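Local coordinates for disulfide isomerase DsbG N-terminal domain-containing protein (Helicobacter pylori, PDB 3TDG) that probably acts as a thiol-disulfide oxidoreductase of the DsbG type, working as a reductase through a thioredoxin-fold domain, at residues A[196-201]-A[217-222]; A[181-185]-A[245-249]; A[150-156]-A[257-263]. All blocks are in the same frame, centred on the assembly; numbering follows the deposited sequence.

Contact 1: A[196-201]-A[217-222]; sequences LIQEEM and ILEKIY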
loop_
_atom_site.group_PDB
_atom_site.type_symbol
_atom_site.label_atom_id
_atom_site.label_comp_id
_atom_site.label_asym_id
_atom_site.label_seq_id
_atom_site.Cartn_x
_atom_site.Cartn_y
_atom_site.Cartn_z
ATOM N N LEU A 196 4.915 -35.618 14.677
ATOM C CA LEU A 196 4.561 -36.967 15.103
ATOM C C LEU A 196 3.128 -37.276 14.730
ATOM O O LEU A 196 2.798 -38.397 14.327
ATOM C CB LEU A 196 4.742 -37.103 16.636
ATOM C CG LEU A 196 6.169 -36.995 17.213
ATOM C CD1 LEU A 196 6.184 -36.875 18.772
ATOM C CD2 LEU A 196 7.044 -38.168 16.778
ATOM N N ILE A 197 2.255 -36.280 14.876
ATOM C CA ILE A 197 0.879 -36.433 14.448
ATOM C C ILE A 197 0.793 -36.703 12.928
ATOM O O ILE A 197 0.031 -37.573 12.502
ATOM C CB ILE A 197 -0.044 -35.248 14.931
ATOM C CG1 ILE A 197 -0.430 -35.441 16.411
ATOM C CG2 ILE A 197 -1.359 -35.191 14.108
ATOM C CD1 ILE A 197 -0.774 -34.153 17.167
ATOM N N GLN A 198 1.560 -35.968 12.127
ATOM C CA GLN A 198 1.578 -36.174 10.663
ATOM C C GLN A 198 2.045 -37.612 10.370
ATOM O O GLN A 198 1.449 -38.319 9.553
ATOM C CB GLN A 198 2.529 -35.180 9.969
ATOM C CG GLN A 198 1.984 -33.753 9.805
ATOM C CD GLN A 198 0.684 -33.737 9.042
ATOM O OE1 GLN A 198 0.602 -34.280 7.951
ATOM N NE2 GLN A 198 -0.354 -33.168 9.636
ATOM N N GLU A 199 3.121 -38.030 11.037
ATOM C CA GLU A 199 3.674 -39.383 10.820
ATOM C C GLU A 199 2.671 -40.442 11.219
ATOM O O GLU A 199 2.421 -41.376 10.480
ATOM C CB GLU A 199 4.980 -39.550 11.593
ATOM C CG GLU A 199 5.627 -40.941 11.504
ATOM C CD GLU A 199 6.994 -40.951 12.187
ATOM O OE1 GLU A 199 7.048 -40.804 13.426
ATOM O OE2 GLU A 199 8.019 -41.059 11.479
ATOM N N GLU A 200 2.059 -40.261 12.385
ATOM C CA GLU A 200 1.129 -41.242 12.896
ATOM C C GLU A 200 -0.169 -41.304 12.073
ATOM O O GLU A 200 -0.732 -42.392 11.896
ATOM C CB GLU A 200 0.884 -40.973 14.392
ATOM C CG GLU A 200 -0.065 -41.928 15.065
ATOM C CD GLU A 200 0.608 -42.838 16.094
ATOM O OE1 GLU A 200 1.046 -42.325 17.159
ATOM O OE2 GLU A 200 0.687 -44.067 15.829
ATOM N N MET A 201 -0.639 -40.156 11.559
ATOM C CA MET A 201 -1.822 -40.138 10.680
ATOM C C MET A 201 -1.584 -40.839 9.332
ATOM O O MET A 201 -2.471 -41.511 8.834
ATOM C CB MET A 201 -2.330 -38.704 10.427
ATOM C CG MET A 201 -3.125 -38.105 11.605
ATOM S SD MET A 201 -4.521 -39.139 12.159
ATOM C CE MET A 201 -4.661 -38.533 13.840
ATOM N N ILE A 217 -5.313 -41.123 18.642
ATOM C CA ILE A 217 -3.964 -40.666 18.332
ATOM C C ILE A 217 -3.803 -39.214 18.782
ATOM O O ILE A 217 -2.821 -38.874 19.422
ATOM C CB ILE A 217 -3.635 -40.828 16.811
ATOM C CG1 ILE A 217 -3.389 -42.307 16.494
ATOM C CG2 ILE A 217 -2.440 -39.967 16.407
ATOM C CD1 ILE A 217 -3.585 -42.664 15.021
ATOM N N LEU A 218 -4.780 -38.375 18.463
ATOM C CA LEU A 218 -4.717 -36.951 18.828
ATOM C C LEU A 218 -4.675 -36.757 20.356
ATOM O O LEU A 218 -3.817 -36.054 20.879
ATOM C CB LEU A 218 -5.885 -36.185 18.185
ATOM C CG LEU A 218 -5.820 -35.980 16.660
ATOM C CD1 LEU A 218 -7.158 -35.503 16.111
ATOM C CD2 LEU A 218 -4.689 -35.012 16.256
ATOM N N GLU A 219 -5.597 -37.414 21.057
ATOM C CA GLU A 219 -5.652 -37.376 22.527
ATOM C C GLU A 219 -4.366 -37.891 23.143
ATOM O O GLU A 219 -3.794 -37.257 24.038
ATOM C CB GLU A 219 -6.873 -38.155 23.031
ATOM C CG GLU A 219 -8.177 -37.538 22.554
ATOM C CD GLU A 219 -9.414 -38.331 22.958
ATOM O OE1 GLU A 219 -9.301 -39.543 23.241
ATOM O OE2 GLU A 219 -10.513 -37.735 22.971
ATOM N N LYS A 220 -3.869 -39.013 22.627
ATOM C CA LYS A 220 -2.601 -39.565 23.111
ATOM C C LYS A 220 -1.509 -38.481 23.045
ATOM O O LYS A 220 -0.834 -38.212 24.052
ATOM C CB LYS A 220 -2.208 -40.833 22.316
ATOM C CG LYS A 220 -0.847 -41.459 22.715
ATOM C CD LYS A 220 -0.467 -42.683 21.848
ATOM C CE LYS A 220 0.160 -42.266 20.506
ATOM N NZ LYS A 220 0.385 -43.429 19.582
ATOM N N ILE A 221 -1.352 -37.835 21.886
ATOM C CA ILE A 221 -0.222 -36.904 21.687
ATOM C C ILE A 221 -0.460 -35.510 22.296
ATOM O O ILE A 221 0.492 -34.856 22.755
ATOM C CB ILE A 221 0.224 -36.831 20.176
ATOM C CG1 ILE A 221 0.787 -38.188 19.730
ATOM C CG2 ILE A 221 1.261 -35.727 19.952
ATOM C CD1 ILE A 221 0.899 -38.383 18.223
ATOM N N TYR A 222 -1.722 -35.072 22.321
ATOM C CA TYR A 222 -2.085 -33.794 22.934
ATOM C C TYR A 222 -1.926 -33.816 24.470
ATOM O O TYR A 222 -1.694 -32.779 25.096
ATOM C CB TYR A 222 -3.513 -33.391 22.556
ATOM C CG TYR A 222 -3.625 -32.499 21.328
ATOM C CD1 TYR A 222 -4.158 -31.218 21.431
ATOM C CD2 TYR A 222 -3.197 -32.938 20.063
ATOM C CE1 TYR A 222 -4.280 -30.383 20.319
ATOM C CE2 TYR A 222 -3.310 -32.100 18.927
ATOM C CZ TYR A 222 -3.858 -30.825 19.081
ATOM O OH TYR A 222 -3.967 -29.980 18.016
#

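Contact 2: A[181-185]-A[245-249]; sequences VVVGW and TKKIF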
loop_
_atom_site.group_PDB
_atom_site.type_symbol
_atom_site.label_atom_id
_atom_site.label_comp_id
_atom_site.label_asym_id
_atom_site.label_seq_id
_atom_site.Cartn_x
_atom_site.Cartn_y
_atom_site.Cartn_z
ATOM N N VAL A 181 -6.336 -28.962 11.573
ATOM C CA VAL A 181 -5.032 -28.576 11.062
ATOM C C VAL A 181 -4.106 -28.371 12.265
ATOM O O VAL A 181 -4.229 -27.367 12.983
ATOM C CB VAL A 181 -5.134 -27.280 10.225
ATOM C CG1 VAL A 181 -3.763 -26.827 9.713
ATOM C CG2 VAL A 181 -6.116 -27.478 9.048
ATOM N N VAL A 182 -3.218 -29.341 12.500
ATOM C CA VAL A 182 -2.375 -29.354 13.703
ATOM C C VAL A 182 -1.044 -28.667 13.396
ATOM O O VAL A 182 -0.235 -29.174 12.613
ATOM C CB VAL A 182 -2.179 -30.791 14.279
ATOM C CG1 VAL A 182 -1.378 -30.764 15.602
ATOM C CG2 VAL A 182 -3.508 -31.437 14.516
ATOM N N VAL A 183 -0.851 -27.494 13.985
ATOM C CA VAL A 183 0.281 -26.645 13.646
ATOM C C VAL A 183 1.388 -26.706 14.704
ATOM O O VAL A 183 1.142 -27.099 15.855
ATOM C CB VAL A 183 -0.150 -25.181 13.451
ATOM C CG1 VAL A 183 -1.091 -25.057 12.232
ATOM C CG2 VAL A 183 -0.833 -24.636 14.741
ATOM N N GLY A 184 2.589 -26.302 14.303
ATOM C CA GLY A 184 3.725 -26.178 15.212
ATOM C C GLY A 184 3.969 -24.715 15.523
ATOM O O GLY A 184 5.030 -24.200 15.221
ATOM N N TRP A 185 2.984 -24.051 16.139
ATOM C CA TRP A 185 2.933 -22.579 16.212
ATOM C C TRP A 185 3.560 -21.983 17.481
ATOM O O TRP A 185 4.210 -20.923 17.428
ATOM C CB TRP A 185 1.462 -22.153 16.025
ATOM C CG TRP A 185 0.959 -20.721 16.413
ATOM C CD1 TRP A 185 -0.057 -20.430 17.294
ATOM C CD2 TRP A 185 1.365 -19.462 15.860
ATOM N NE1 TRP A 185 -0.278 -19.067 17.354
ATOM C CE2 TRP A 185 0.585 -18.451 16.490
ATOM C CE3 TRP A 185 2.334 -19.081 14.931
ATOM C CZ2 TRP A 185 0.736 -17.093 16.196
ATOM C CZ3 TRP A 185 2.487 -17.737 14.650
ATOM C CH2 TRP A 185 1.696 -16.761 15.276
ATOM N N THR A 245 2.879 -24.278 8.759
ATOM C CA THR A 245 2.507 -23.412 9.874
ATOM C C THR A 245 2.835 -21.949 9.552
ATOM O O THR A 245 1.999 -21.059 9.756
ATOM C CB THR A 245 3.215 -23.861 11.179
ATOM O OG1 THR A 245 2.800 -25.195 11.505
ATOM C CG2 THR A 245 2.889 -22.939 12.362
ATOM N N LYS A 246 4.049 -21.707 9.052
ATOM C CA LYS A 246 4.472 -20.352 8.650
ATOM C C LYS A 246 3.473 -19.672 7.725
ATOM O O LYS A 246 3.210 -18.479 7.881
ATOM C CB LYS A 246 5.831 -20.380 7.946
ATOM C CG LYS A 246 7.039 -20.196 8.860
ATOM C CD LYS A 246 8.279 -19.716 8.080
ATOM C CE LYS A 246 7.993 -18.418 7.324
ATOM N NZ LYS A 246 9.247 -17.638 7.062
ATOM N N LYS A 247 2.920 -20.439 6.785
ATOM C CA LYS A 247 2.042 -19.919 5.726
ATOM C C LYS A 247 0.606 -19.684 6.195
ATOM O O LYS A 247 -0.104 -18.803 5.670
ATOM C CB LYS A 247 2.034 -20.869 4.521
ATOM C CG LYS A 247 3.219 -20.694 3.552
ATOM C CD LYS A 247 3.200 -21.754 2.434
ATOM C CE LYS A 247 4.330 -21.542 1.429
ATOM N NZ LYS A 247 5.592 -22.184 1.908
ATOM N N ILE A 248 0.166 -20.498 7.151
ATOM C CA ILE A 248 -1.115 -20.271 7.806
ATOM C C ILE A 248 -1.091 -18.931 8.553
ATOM O O ILE A 248 -2.031 -18.163 8.440
ATOM C CB ILE A 248 -1.478 -21.414 8.761
ATOM C CG1 ILE A 248 -1.817 -22.674 7.969
ATOM C CG2 ILE A 248 -2.681 -21.036 9.634
ATOM C CD1 ILE A 248 -1.600 -23.960 8.765
ATOM N N PHE A 249 -0.007 -18.645 9.268
ATOM C CA PHE A 249 0.050 -17.484 10.163
ATOM C C PHE A 249 0.709 -16.236 9.561
ATOM O O PHE A 249 0.726 -15.180 10.191
ATOM C CB PHE A 249 0.729 -17.854 11.499
ATOM C CG PHE A 249 -0.063 -18.836 12.323
ATOM C CD1 PHE A 249 -1.103 -18.399 13.147
ATOM C CD2 PHE A 249 0.212 -20.196 12.258
ATOM C CE1 PHE A 249 -1.841 -19.318 13.900
ATOM C CE2 PHE A 249 -0.531 -21.126 12.999
ATOM C CZ PHE A 249 -1.558 -20.691 13.817
#

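Contact 3: A[150-156]-A[257-263]; sequences ILYIVSD and VPFLYHY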
loop_
_atom_site.group_PDB
_atom_site.type_symbol
_atom_site.label_atom_id
_atom_site.label_comp_id
_atom_site.label_asym_id
_atom_site.label_seq_id
_atom_site.Cartn_x
_atom_site.Cartn_y
_atom_site.Cartn_z
ATOM N N ILE A 150 -18.404 -28.309 6.513
ATOM C CA ILE A 150 -16.966 -28.342 6.789
ATOM C C ILE A 150 -16.542 -27.345 7.869
ATOM O O ILE A 150 -16.722 -26.134 7.706
ATOM C CB ILE A 150 -16.124 -28.111 5.500
ATOM C CG1 ILE A 150 -16.450 -29.166 4.429
ATOM C CG2 ILE A 150 -14.620 -28.106 5.812
ATOM C CD1 ILE A 150 -15.907 -30.563 4.703
ATOM N N LEU A 151 -15.968 -27.874 8.952
ATOM C CA LEU A 151 -15.379 -27.051 10.016
ATOM C C LEU A 151 -13.864 -27.225 10.096
ATOM O O LEU A 151 -13.381 -28.295 10.442
ATOM C CB LEU A 151 -16.018 -27.395 11.364
ATOM C CG LEU A 151 -15.486 -26.752 12.647
ATOM C CD1 LEU A 151 -15.557 -25.228 12.593
ATOM C CD2 LEU A 151 -16.292 -27.283 13.814
ATOM N N TYR A 152 -13.132 -26.170 9.774
ATOM C CA TYR A 152 -11.695 -26.154 9.956
ATOM C C TYR A 152 -11.352 -25.751 11.392
ATOM O O TYR A 152 -11.903 -24.779 11.913
ATOM C CB TYR A 152 -11.055 -25.155 9.001
ATOM C CG TYR A 152 -10.749 -25.718 7.641
ATOM C CD1 TYR A 152 -9.580 -26.463 7.425
ATOM C CD2 TYR A 152 -11.618 -25.513 6.565
ATOM C CE1 TYR A 152 -9.281 -26.975 6.168
ATOM C CE2 TYR A 152 -11.330 -26.026 5.296
ATOM C CZ TYR A 152 -10.162 -26.755 5.103
ATOM O OH TYR A 152 -9.861 -27.279 3.858
ATOM N N ILE A 153 -10.450 -26.501 12.018
ATOM C CA ILE A 153 -9.945 -26.177 13.347
ATOM C C ILE A 153 -8.411 -26.094 13.331
ATOM O O ILE A 153 -7.735 -27.112 13.192
ATOM C CB ILE A 153 -10.411 -27.223 14.380
ATOM C CG1 ILE A 153 -11.940 -27.347 14.358
ATOM C CG2 ILE A 153 -9.887 -26.860 15.810
ATOM C CD1 ILE A 153 -12.507 -28.299 15.344
ATOM N N VAL A 154 -7.862 -24.894 13.450
ATOM C CA VAL A 154 -6.411 -24.717 13.533
ATOM C C VAL A 154 -6.046 -24.839 15.013
ATOM O O VAL A 154 -6.625 -24.151 15.854
ATOM C CB VAL A 154 -5.943 -23.398 12.931
ATOM C CG1 VAL A 154 -4.398 -23.266 13.002
ATOM C CG2 VAL A 154 -6.427 -23.271 11.469
ATOM N N SER A 155 -5.123 -25.753 15.315
ATOM C CA SER A 155 -4.908 -26.232 16.671
ATOM C C SER A 155 -3.426 -26.572 16.916
ATOM O O SER A 155 -2.771 -27.181 16.058
ATOM C CB SER A 155 -5.772 -27.462 16.923
ATOM O OG SER A 155 -5.627 -27.952 18.260
ATOM N N ASP A 156 -2.923 -26.162 18.082
ATOM C CA ASP A 156 -1.544 -26.410 18.495
ATOM C C ASP A 156 -1.591 -27.453 19.619
ATOM O O ASP A 156 -2.360 -27.312 20.561
ATOM C CB ASP A 156 -0.902 -25.104 18.967
ATOM C CG ASP A 156 0.604 -25.234 19.223
ATOM O OD1 ASP A 156 1.374 -24.625 18.448
ATOM O OD2 ASP A 156 1.017 -25.934 20.192
ATOM N N VAL A 257 -4.738 -19.534 18.196
ATOM C CA VAL A 257 -5.398 -20.835 18.213
ATOM C C VAL A 257 -6.124 -21.023 19.553
ATOM O O VAL A 257 -5.790 -20.358 20.518
ATOM C CB VAL A 257 -4.388 -21.983 17.995
ATOM C CG1 VAL A 257 -3.702 -21.880 16.598
ATOM C CG2 VAL A 257 -3.336 -22.012 19.116
ATOM N N PRO A 258 -7.130 -21.916 19.613
ATOM C CA PRO A 258 -7.721 -22.640 18.483
ATOM C C PRO A 258 -8.499 -21.667 17.590
ATOM O O PRO A 258 -9.215 -20.800 18.094
ATOM C CB PRO A 258 -8.670 -23.639 19.151
ATOM C CG PRO A 258 -8.940 -23.077 20.523
ATOM C CD PRO A 258 -7.732 -22.288 20.906
ATOM N N PHE A 259 -8.332 -21.797 16.281
ATOM C CA PHE A 259 -9.070 -20.993 15.317
ATOM C C PHE A 259 -10.070 -21.903 14.600
ATOM O O PHE A 259 -9.680 -22.884 13.954
ATOM C CB PHE A 259 -8.090 -20.354 14.337
ATOM C CG PHE A 259 -8.731 -19.454 13.318
ATOM C CD1 PHE A 259 -8.740 -18.076 13.509
ATOM C CD2 PHE A 259 -9.296 -19.978 12.158
ATOM C CE1 PHE A 259 -9.329 -17.221 12.571
ATOM C CE2 PHE A 259 -9.887 -19.141 11.207
ATOM C CZ PHE A 259 -9.907 -17.757 11.414
ATOM N N LEU A 260 -11.359 -21.601 14.728
ATOM C CA LEU A 260 -12.373 -22.371 14.020
ATOM C C LEU A 260 -12.919 -21.579 12.828
ATOM O O LEU A 260 -13.084 -20.351 12.901
ATOM C CB LEU A 260 -13.494 -22.800 14.957
ATOM C CG LEU A 260 -13.243 -23.951 15.932
ATOM C CD1 LEU A 260 -12.120 -23.646 16.933
ATOM C CD2 LEU A 260 -14.536 -24.276 16.681
ATOM N N TYR A 261 -13.172 -22.271 11.724
ATOM C CA TYR A 261 -13.683 -21.623 10.516
ATOM C C TYR A 261 -14.637 -22.557 9.789
ATOM O O TYR A 261 -14.247 -23.655 9.351
ATOM C CB TYR A 261 -12.531 -21.181 9.604
ATOM C CG TYR A 261 -12.946 -20.511 8.305
ATOM C CD1 TYR A 261 -13.702 -19.324 8.300
ATOM C CD2 TYR A 261 -12.569 -21.054 7.075
ATOM C CE1 TYR A 261 -14.082 -18.710 7.092
ATOM C CE2 TYR A 261 -12.932 -20.456 5.873
ATOM C CZ TYR A 261 -13.689 -19.285 5.881
ATOM O OH TYR A 261 -14.041 -18.704 4.675
ATOM N N HIS A 262 -15.903 -22.137 9.715
ATOM C CA HIS A 262 -16.903 -22.819 8.892
ATOM C C HIS A 262 -16.651 -22.461 7.443
ATOM O O HIS A 262 -16.717 -21.292 7.075
ATOM C CB HIS A 262 -18.324 -22.427 9.306
ATOM C CG HIS A 262 -18.745 -23.017 10.613
ATOM N ND1 HIS A 262 -19.253 -24.295 10.721
ATOM C CD2 HIS A 262 -18.707 -22.518 11.872
ATOM C CE1 HIS A 262 -19.517 -24.556 11.989
ATOM N NE2 HIS A 262 -19.191 -23.496 12.708
ATOM N N TYR A 263 -16.332 -23.475 6.634
ATOM C CA TYR A 263 -16.080 -23.306 5.201
ATOM C C TYR A 263 -17.341 -23.638 4.402
ATOM O O TYR A 263 -18.442 -23.188 4.735
ATOM C CB TYR A 263 -14.932 -24.224 4.761
ATOM C CG TYR A 263 -14.420 -24.007 3.340
ATOM C CD1 TYR A 263 -13.113 -23.550 3.119
ATOM C CD2 TYR A 263 -15.227 -24.283 2.217
ATOM C CE1 TYR A 263 -12.621 -23.359 1.827
ATOM C CE2 TYR A 263 -14.745 -24.094 0.914
ATOM C CZ TYR A 263 -13.438 -23.630 0.730
ATOM O OH TYR A 263 -12.936 -23.430 -0.542
HETATM O O HOH W 1 -19.608 -26.112 8.624
#

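Contact 1: A[196-201]-A[217-222]
Glu200 and Ile197 of one helix pack against Ile217 and Ile221 of the next, and the two helices run nearly antiparallel: the local axes approach to 10.6 Å, with 153° between their N-to-C directions. Helices 188-206 and 211-222 also follow one another in the chain, and succession together with antiparallel packing makes the pair a helical hairpin. In the chain it falls between strand 177-182 and helix 235-249 of the thioredoxin fold, consistent with the helical insertion known from Dsb proteins.

The side chain of Glu200 can be traced outward. Its CB rests against Ile217 CG2, and its CG lies against both that CG2 branch, at 3.4 Å, and the CD1 tip of the same isoleucine. CG stands anti to the backbone N (chi1 -180°), which sends the chain across to the neighbouring helix. There it bends, with chi2 at 112°, and turns the carboxylate toward Lys220. CD is still 4.1 Å from Ile217 CG1. OE1 meets Lys220 NZ at 2.7 Å in a salt bridge, the lysine nitrogen coming from above the carboxylate plane; OE2 is the farther oxygen, 3.8 Å from Lys220 NZ. The methylene part of Glu200 thus belongs to the apolar packing, and its charge is paired at the border.

One turn earlier, Ile197 CG1 and Ile221 CD1 touch at 3.7 Å, the side chains sliding past each other in opposite directions. Ile197 crosses Leu218 at about a right angle, CG2 against CD2. On the sheet side, Ile197 and Leu218 also contact Ile137, while Tyr222 contacts Val182, so strands 137-139 and 177-182 carry the hairpin. Tyr222 OH is hydrogen-bonded to Ser155 OG. Met201, bent at chi2, brings its CE to 3.7 Å from Ile217 CG2. The CD1 tip of Ile197 meets the Tyr222 ring at its edge, 3.7 Å from CE2.

Contact 2: A[181-185]-A[245-249]
Thr245 OG1 is held by two hydrogen bonds: it accepts one from Gly184 N at 3.0 Å, with an N-H...O angle of 167°, and is bonded as well to the carbonyl oxygen of Val241, one helical turn back. The buried hydroxyl is thereby satisfied, and it fixes the peptide after Val183 against helix 235-249. The threonine's rotation allows both bonds. With chi1 at -62°, OG1 lies anti to the carbonyl carbon and beside its own backbone N, while the methyl CG2 stands anti to that N and faces the loop, 3.9 Å from Trp185 CA.

Beyond Gly184 the chain carries Trp185 over Phe249. The six-membered ring of Trp185 and the Phe249 ring form an offset stack whose centroids are 3.8 Å apart and whose planes differ by only 3°. Phe249 CB also comes to 3.6 Å from Trp185 CZ3, which shows that the overlap extends from the phenyl ring onto its root. The opposite face of the Phe249 ring is approached by CG2 of the preceding residue, Ile248, offset toward the rim. Trp185 is largely exposed, and the hydrogen bond of its backbone N to Asp156 OD1 ties this loop to the residue that follows strand 150-155.

Deeper in, the contact is apolar. Ile248 CD1 touches Val181 CG1, at the end of the strand, and Val183 CG1 in the loop after it, each at 3.7 Å; Val181 meets it tip to tip. The second branch of Val183, CG2, goes to the edge of the Phe249 ring, 3.9 Å from CE2. A helix packed in this way on the central strands, here 177-182 beside 150-155, and following a strand through a helical insertion, belongs to the thioredoxin fold of Dsb-type oxidoreductases.

Contact 3: A[150-156]-A[257-263]
Tyr152 and Tyr261 are joined by two backbone hydrogen bonds, from Tyr152 N to Tyr261 O and from Tyr261 N to Tyr152 O, each 2.8 Å. Val154 and Phe259 repeat the pattern, with Val154 N 2.8 Å from Phe259 O. At the far end Tyr263 N donates to Ile150 O. Between them lie the non-hydrogen-bonded pairs, Leu151 with His262 and Ile153 with Leu260; this alternation, with 163° between the strand axes, establishes antiparallel pairing. Leu151 CD1 sits over the His262 ring in a CH-pi contact, 4.0 Å from the centroid and 9° off the normal. Water 1 lies in the plane of that ring, 2.8 Å from His262 ND1, and bonds weakly to Ile150 O. With CG anti to its backbone N (chi1 -171°), Tyr263 lies side by side with Tyr152: its CB is at the edge of the Tyr152 ring, in plane, and its CD1 is 3.7 Å from Tyr152 CE2.

Strand 259-262 is the outermost strand of the mixed sheet within this chain, and the cis peptide before Pro258 fits the cis-proline loop of the thioredoxin fold. Pro258 and Val257 touch Cys162 of a probable CxxC motif. Val257 CG1 also packs 3.9 Å from Val154 CG1.

Farther out, Tyr152 stacks with Phe128 of helix 98-129 and bonds through OH to Arg179, while Tyr261 OH bonds to Asn125. Asp156 OD2 holds Ser190 OG and Met158 N.

In the fold
Contact 3 lies within the mixed sheet, contact 2 packs a helix on it, and contact 1 joins two helices that pack against it. Contacts 2 and 3 sit on neighbouring strands, 177-182 and 150-155: Val181 N is 2.8 Å from Ile153 O, and Val183 N lies equally near Ser155 O. Contact 1 packs against strand 177-182 through Val182 and reaches contact 3 through Tyr222. Contacts 1 and 2 are buried and held mainly by aliphatic and aromatic side chains, with their polar bonds few: a salt bridge at the border of contact 1, a hydroxyl grip in contact 2. Contact 3, only partly buried, instead rests on regular backbone pairing along an outer strand.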